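Local structure of thiamine pyrophosphokinase (Bacillus subtilis, 3LM8) at residues L27-V36 and I44-I55. The protein catalyses the ATP-dependent pyrophosphorylation of thiamine to thiamine diphosphate, releasing AMP, and takes part in thiamine salvage. The protein carries 1 engineered substitution. Residues are numbered along the deposited sequence; the frame is centred on the assembly and turned at random.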
loop_
_atom_site.group_PDB
_atom_site.type_symbol
_atom_site.label_atom_id
_atom_site.label_comp_id
_atom_site.label_asym_id
_atom_site.label_seq_id
_atom_site.Cartn_x
_atom_site.Cartn_y
_atom_site.Cartn_z
ATOM N N LEU A 27 6.872 -4.349 -12.608
ATOM C CA LEU A 27 6.703 -5.804 -12.563
ATOM C C LEU A 27 5.554 -6.114 -11.618
ATOM O O LEU A 27 5.315 -5.386 -10.638
ATOM C CB LEU A 27 7.949 -6.483 -12.008
ATOM C CG LEU A 27 9.241 -6.249 -12.778
ATOM C CD1 LEU A 27 10.437 -6.383 -11.834
ATOM C CD2 LEU A 27 9.310 -7.229 -13.950
ATOM N N TRP A 28 4.853 -7.203 -11.901
ATOM C CA TRP A 28 3.744 -7.616 -11.057
ATOM C C TRP A 28 3.963 -8.979 -10.402
ATOM O O TRP A 28 4.654 -9.848 -10.939
ATOM C CB TRP A 28 2.450 -7.674 -11.857
ATOM C CG TRP A 28 1.965 -6.372 -12.395
ATOM C CD1 TRP A 28 2.297 -5.813 -13.588
ATOM C CD2 TRP A 28 0.952 -5.527 -11.821
ATOM N NE1 TRP A 28 1.541 -4.682 -13.811
ATOM C CE2 TRP A 28 0.709 -4.483 -12.741
ATOM C CE3 TRP A 28 0.224 -5.555 -10.624
ATOM C CZ2 TRP A 28 -0.235 -3.477 -12.504
ATOM C CZ3 TRP A 28 -0.715 -4.555 -10.391
ATOM C CH2 TRP A 28 -0.935 -3.532 -11.328
ATOM N N ILE A 29 3.373 -9.155 -9.227
ATOM C CA ILE A 29 3.460 -10.422 -8.518
ATOM C C ILE A 29 2.120 -10.625 -7.843
ATOM O O ILE A 29 1.511 -9.663 -7.378
ATOM C CB ILE A 29 4.581 -10.437 -7.448
ATOM C CG1 ILE A 29 4.442 -9.238 -6.517
ATOM C CG2 ILE A 29 5.936 -10.442 -8.116
ATOM C CD1 ILE A 29 5.420 -9.268 -5.354
ATOM N N GLY A 30 1.659 -11.873 -7.818
ATOM C CA GLY A 30 0.386 -12.186 -7.201
ATOM C C GLY A 30 0.550 -12.924 -5.891
ATOM O O GLY A 30 1.445 -13.758 -5.741
ATOM N N VAL A 31 -0.321 -12.607 -4.939
ATOM C CA VAL A 31 -0.302 -13.220 -3.614
ATOM C C VAL A 31 -1.703 -13.738 -3.341
ATOM O O VAL A 31 -2.667 -12.993 -3.431
ATOM C CB VAL A 31 0.102 -12.173 -2.520
ATOM C CG1 VAL A 31 -0.290 -12.663 -1.141
ATOM C CG2 VAL A 31 1.615 -11.901 -2.574
ATOM N N ASP A 32 -1.816 -15.023 -3.030
ATOM C CA ASP A 32 -3.115 -15.626 -2.750
ATOM C C ASP A 32 -4.058 -15.393 -3.919
ATOM O O ASP A 32 -3.612 -15.311 -5.055
ATOM C CB ASP A 32 -3.705 -15.020 -1.474
ATOM C CG ASP A 32 -4.995 -15.706 -1.037
ATOM O OD1 ASP A 32 -5.007 -16.958 -0.951
ATOM O OD2 ASP A 32 -5.991 -14.992 -0.771
ATOM N N LYS A 33 -5.357 -15.289 -3.630
ATOM C CA LYS A 33 -6.381 -15.050 -4.654
ATOM C C LYS A 33 -5.932 -13.931 -5.589
ATOM O O LYS A 33 -6.368 -13.847 -6.744
ATOM C CB LYS A 33 -7.700 -14.646 -3.997
ATOM C CG LYS A 33 -8.481 -15.788 -3.395
ATOM C CD LYS A 33 -9.340 -16.463 -4.455
ATOM C CE LYS A 33 -10.427 -15.527 -4.965
ATOM N NZ LYS A 33 -11.172 -16.096 -6.121
ATOM N N GLY A 34 -5.048 -13.081 -5.071
ATOM C CA GLY A 34 -4.538 -11.958 -5.829
ATOM C C GLY A 34 -4.011 -12.317 -7.195
ATOM O O GLY A 34 -4.270 -11.598 -8.160
ATOM N N THR A 35 -3.255 -13.406 -7.300
ATOM C CA THR A 35 -2.754 -13.773 -8.611
ATOM C C THR A 35 -3.950 -14.080 -9.515
ATOM O O THR A 35 -3.906 -13.822 -10.710
ATOM C CB THR A 35 -1.757 -14.971 -8.564
ATOM O OG1 THR A 35 -2.146 -15.946 -9.539
ATOM C CG2 THR A 35 -1.698 -15.590 -7.187
ATOM N N VAL A 36 -5.027 -14.606 -8.939
ATOM C CA VAL A 36 -6.231 -14.879 -9.720
ATOM C C VAL A 36 -6.760 -13.538 -10.250
ATOM O O VAL A 36 -7.102 -13.413 -11.425
ATOM C CB VAL A 36 -7.342 -15.564 -8.856
ATOM C CG1 VAL A 36 -8.702 -15.425 -9.530
ATOM C CG2 VAL A 36 -7.019 -17.052 -8.656
ATOM N N ILE A 44 -0.216 -10.769 -16.030
ATOM C CA ILE A 44 0.388 -12.027 -15.620
ATOM C C ILE A 44 1.503 -11.707 -14.616
ATOM O O ILE A 44 2.362 -10.868 -14.866
ATOM C CB ILE A 44 1.011 -12.777 -16.827
ATOM C CG1 ILE A 44 -0.046 -13.014 -17.911
ATOM C CG2 ILE A 44 1.606 -14.102 -16.359
ATOM C CD1 ILE A 44 -1.070 -14.088 -17.576
ATOM N N PRO A 45 1.493 -12.373 -13.460
ATOM C CA PRO A 45 2.514 -12.143 -12.433
ATOM C C PRO A 45 3.851 -12.741 -12.888
ATOM O O PRO A 45 3.859 -13.703 -13.653
ATOM C CB PRO A 45 1.960 -12.885 -11.216
ATOM C CG PRO A 45 0.471 -13.088 -11.540
ATOM C CD PRO A 45 0.460 -13.320 -13.002
ATOM N N VAL A 46 4.975 -12.182 -12.434
ATOM C CA VAL A 46 6.273 -12.737 -12.804
ATOM C C VAL A 46 6.487 -13.873 -11.820
ATOM O O VAL A 46 7.006 -14.934 -12.167
ATOM C CB VAL A 46 7.433 -11.710 -12.666
ATOM C CG1 VAL A 46 7.154 -10.476 -13.524
ATOM C CG2 VAL A 46 7.610 -11.306 -11.224
ATOM N N GLU A 47 6.067 -13.635 -10.582
ATOM C CA GLU A 47 6.171 -14.627 -9.520
ATOM C C GLU A 47 4.812 -14.625 -8.819
ATOM O O GLU A 47 3.967 -13.774 -9.092
ATOM C CB GLU A 47 7.261 -14.250 -8.500
ATOM C CG GLU A 47 8.579 -13.734 -9.075
ATOM C CD GLU A 47 9.468 -14.808 -9.712
ATOM O OE1 GLU A 47 10.549 -14.430 -10.229
ATOM O OE2 GLU A 47 9.099 -16.010 -9.696
ATOM N N ALA A 48 4.608 -15.581 -7.921
ATOM C CA ALA A 48 3.370 -15.687 -7.162
ATOM C C ALA A 48 3.710 -16.309 -5.814
ATOM O O ALA A 48 4.484 -17.263 -5.741
ATOM C CB ALA A 48 2.347 -16.555 -7.914
ATOM N N PHE A 49 3.137 -15.757 -4.751
ATOM C CA PHE A 49 3.388 -16.247 -3.399
ATOM C C PHE A 49 2.128 -16.764 -2.697
ATOM O O PHE A 49 1.027 -16.238 -2.885
ATOM C CB PHE A 49 4.010 -15.140 -2.547
ATOM C CG PHE A 49 5.322 -14.640 -3.062
ATOM C CD1 PHE A 49 5.394 -13.926 -4.250
ATOM C CD2 PHE A 49 6.494 -14.856 -2.336
ATOM C CE1 PHE A 49 6.614 -13.426 -4.710
ATOM C CE2 PHE A 49 7.729 -14.358 -2.790
ATOM C CZ PHE A 49 7.785 -13.644 -3.975
ATOM N N GLY A 50 2.301 -17.791 -1.872
ATOM C CA GLY A 50 1.174 -18.357 -1.151
ATOM C C GLY A 50 0.862 -19.761 -1.616
ATOM O O GLY A 50 1.617 -20.351 -2.390
ATOM N N ASP A 51 -0.244 -20.308 -1.133
ATOM C CA ASP A 51 -0.655 -21.650 -1.526
ATOM C C ASP A 51 -1.986 -21.556 -2.248
ATOM O O ASP A 51 -2.487 -20.457 -2.502
ATOM C CB ASP A 51 -0.800 -22.553 -0.301
ATOM C CG ASP A 51 -1.721 -21.968 0.741
ATOM O OD1 ASP A 51 -2.866 -21.622 0.382
ATOM O OD2 ASP A 51 -1.305 -21.852 1.915
ATOM N N PHE A 52 -2.574 -22.700 -2.556
ATOM C CA PHE A 52 -3.836 -22.703 -3.268
ATOM C C PHE A 52 -5.042 -23.076 -2.426
ATOM O O PHE A 52 -6.151 -23.105 -2.951
ATOM C CB PHE A 52 -3.764 -23.658 -4.470
ATOM C CG PHE A 52 -2.743 -23.262 -5.508
ATOM C CD1 PHE A 52 -1.389 -23.514 -5.308
ATOM C CD2 PHE A 52 -3.134 -22.591 -6.664
ATOM C CE1 PHE A 52 -0.441 -23.097 -6.246
ATOM C CE2 PHE A 52 -2.196 -22.171 -7.603
ATOM C CZ PHE A 52 -0.848 -22.422 -7.395
ATOM N N ASP A 53 -4.866 -23.351 -1.135
ATOM C CA ASP A 53 -6.032 -23.761 -0.358
ATOM C C ASP A 53 -7.146 -22.737 -0.338
ATOM O O ASP A 53 -8.241 -23.012 0.150
ATOM C CB ASP A 53 -5.671 -24.224 1.082
ATOM C CG ASP A 53 -4.755 -23.260 1.831
ATOM O OD1 ASP A 53 -5.057 -22.051 1.898
ATOM O OD2 ASP A 53 -3.734 -23.730 2.382
ATOM N N SER A 54 -6.884 -21.565 -0.905
ATOM C CA SER A 54 -7.906 -20.523 -0.954
ATOM C C SER A 54 -8.463 -20.345 -2.375
ATOM O O SER A 54 -9.552 -19.796 -2.555
ATOM C CB SER A 54 -7.344 -19.198 -0.438
ATOM O OG SER A 54 -8.393 -18.288 -0.143
ATOM N N ILE A 55 -7.720 -20.808 -3.380
ATOM C CA ILE A 55 -8.180 -20.701 -4.763
ATOM C C ILE A 55 -8.972 -21.952 -5.160
ATOM O O ILE A 55 -8.768 -23.031 -4.606
ATOM C CB ILE A 55 -7.001 -20.502 -5.742
ATOM C CG1 ILE A 55 -6.141 -21.761 -5.798
ATOM C CG2 ILE A 55 -6.155 -19.307 -5.307
ATOM C CD1 ILE A 55 -6.634 -22.806 -6.782
#
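Strands 27-31 and 47-49 lie side by side and parallel, their directions 25° apart, and four backbone hydrogen bonds join the two segments: Val-46 N, just before its strand, to Trp-28 O, Gly-30 N to Glu-47 O, Phe-49 N to Gly-30 O (2.8 Å) and Asp-32 N, just past the other strand, to Phe-49 O (3.1 Å). Helix 33-41 links the strands, a worked example of the beta-alpha-beta unit. On the face bearing Ile-29, Val-31 and Phe-49, Val-31 CG2 rests against Phe-49 CB (4.0 Å), while the Phe-49 ring goes on to meet Tyr-73 and, edge-to-face, Trp-88. At the margin of this patch, Val-46 brings CG2 to 3.6 Å from Ile-29 CG2. The other face, that of Ala-48, receives the helix: Gly-30, bare of a side chain, leaves room for Thr-35, and Pro-45 CB lies 3.6 Å from Gly-30 N. Past the strand ends Val-36 CG2 touches Ile-55 CG2 (4.1 Å), and bent Lys-33 passes Ser-54 to a salt bridge with Glu-59. The side chain of Asp-32 extends away from its backbone N (chi1 -174°), bringing OD1 to 3.3 Å from Ser-54 CB. Backbone bonding and apolar packing thus hold the strands together, whereas Asp-32, Asp-51 and Asp-53 gather beyond their C-terminal ends; a magnesium ion about 6 Å from the Asp-32 side chain is too distant for direct ligation by it, but is consistent with a cation tempering the local negative charge.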